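Local coordinates for DUF3224 domain-containing protein (PDB 2OOJ) that is of unknown function but belongs to the DUF3224 family, grouped with the AOC barrels, and folds into a curled antiparallel sheet and assembles as two chains, at residues B[98-101]-B[102-106]. Residues are numbered along the deposited sequence; the frame is centred on the assembly and turned at random.
Sequences LEVV and PHSGA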
loop_
_atom_site.group_PDB
_atom_site.type_symbol
_atom_site.label_atom_id
_atom_site.label_comp_id
_atom_site.label_asym_id
_atom_site.label_seq_id
_atom_site.Cartn_x
_atom_site.Cartn_y
_atom_site.Cartn_z
ATOM N N LEU B 98 6.286 4.514 -5.372
ATOM C CA LEU B 98 5.516 5.658 -4.932
ATOM C C LEU B 98 5.102 6.393 -6.200
ATOM O O LEU B 98 5.958 6.862 -6.946
ATOM C CB LEU B 98 6.374 6.524 -4.093
ATOM C CG LEU B 98 5.875 7.851 -3.545
ATOM C CD1 LEU B 98 4.548 7.750 -2.871
ATOM C CD2 LEU B 98 6.953 8.412 -2.557
ATOM N N GLU B 99 3.797 6.418 -6.450
ATOM C CA GLU B 99 3.273 7.013 -7.694
ATOM C C GLU B 99 2.077 7.900 -7.420
ATOM O O GLU B 99 1.370 7.736 -6.430
ATOM C CB GLU B 99 2.939 5.934 -8.715
ATOM C CG GLU B 99 1.680 5.203 -8.506
ATOM C CD GLU B 99 1.379 4.243 -9.647
ATOM O OE1 GLU B 99 2.023 3.193 -9.691
ATOM O OE2 GLU B 99 0.492 4.529 -10.483
ATOM N N VAL B 100 1.851 8.836 -8.336
ATOM C CA VAL B 100 0.616 9.617 -8.355
ATOM C C VAL B 100 -0.500 8.682 -8.850
ATOM O O VAL B 100 -0.330 8.020 -9.839
ATOM C CB VAL B 100 0.730 10.828 -9.308
ATOM C CG1 VAL B 100 -0.602 11.433 -9.546
ATOM C CG2 VAL B 100 1.691 11.891 -8.725
ATOM N N VAL B 101 -1.637 8.654 -8.154
ATOM C CA VAL B 101 -2.744 7.835 -8.555
ATOM C C VAL B 101 -3.307 8.509 -9.795
ATOM O O VAL B 101 -3.658 9.690 -9.740
ATOM C CB VAL B 101 -3.810 7.692 -7.473
ATOM C CG1 VAL B 101 -4.983 6.849 -7.957
ATOM C CG2 VAL B 101 -3.197 7.002 -6.215
ATOM N N PRO B 102 -3.411 7.756 -10.885
ATOM C CA PRO B 102 -3.940 8.312 -12.161
ATOM C C PRO B 102 -5.274 8.978 -12.021
ATOM O O PRO B 102 -6.188 8.404 -11.445
ATOM C CB PRO B 102 -4.034 7.087 -13.059
ATOM C CG PRO B 102 -2.923 6.189 -12.529
ATOM C CD PRO B 102 -3.025 6.340 -11.048
ATOM N N HIS B 103 -5.382 10.164 -12.621
ATOM C CA HIS B 103 -6.577 11.001 -12.588
ATOM C C HIS B 103 -6.895 11.591 -11.207
ATOM O O HIS B 103 -7.976 12.191 -11.018
ATOM C CB HIS B 103 -7.786 10.263 -13.202
ATOM C CG HIS B 103 -7.578 9.831 -14.620
ATOM N ND1 HIS B 103 -7.518 8.507 -14.992
ATOM C CD2 HIS B 103 -7.441 10.544 -15.759
ATOM C CE1 HIS B 103 -7.318 8.424 -16.294
ATOM N NE2 HIS B 103 -7.282 9.646 -16.786
ATOM N N SER B 104 -5.969 11.468 -10.226
ATOM C CA SER B 104 -6.143 12.135 -8.949
ATOM C C SER B 104 -5.775 13.611 -9.006
ATOM O O SER B 104 -6.113 14.351 -8.080
ATOM C CB SER B 104 -5.338 11.472 -7.810
ATOM O OG SER B 104 -3.913 11.586 -7.998
ATOM N N GLY B 105 -5.060 14.016 -10.057
ATOM C CA GLY B 105 -4.610 15.396 -10.232
ATOM C C GLY B 105 -5.814 16.301 -10.408
ATOM O O GLY B 105 -6.704 15.992 -11.210
ATOM N N ALA B 106 -5.823 17.417 -9.676
ATOM C CA ALA B 106 -6.912 18.398 -9.762
ATOM C C ALA B 106 -6.391 19.827 -9.797
ATOM O O ALA B 106 -5.213 20.096 -9.496
ATOM C CB ALA B 106 -7.866 18.214 -8.598
#
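S104 folds back on V101 to close a type II beta turn that runs from V101 through P102 and H103. Followed outward from the backbone, its side chain first brings CB to 3.1 Å from V101 O and to 4.1 Å from V101 CB. With chi1 at 66°, OG is tucked between the backbone N and the carbonyl carbon, a position from which the hydroxyl can reach back across the turn. OG donates to V101 O over 2.6 Å, in the plane of the carbonyl and on a lone pair, and it also lies 3.7 Å from V100 CG1. V101 O also accepts the turn's own bond, from S104 N at 3.0 Å, this donor being tilted 30° from the carbonyl plane. One residue therefore grips V101 O twice, and its OG is further bonded to V82 N. Replacing S104 by an alanine would probably leave V101 O without its second donor and V82 N without its hydroxyl partner. P102 and H103 occupy the turn's two central positions, H103 with the positive phi of 68° expected at the third place of a type II turn. The proline ring crosses the V101 side chain at about a right angle, its CD 3.7 Å from V101 CG1. CD also lies 4.0 Å from E99 OE2, the oxygen in a salt bridge to R95 of the second subunit, while OE1 is hydrogen-bonded to H97. The H103 side chain leaves the turn, and its ND1 is hydrogen-bonded to S61 of the second subunit. The turn thus interrupts strand 93-107: V101, the turn's first residue, is backbone-bonded to V82 of strand 77-90, and A106 to S80 beyond the turn, while V100 is backbone-bonded to G114 of strand 112-121.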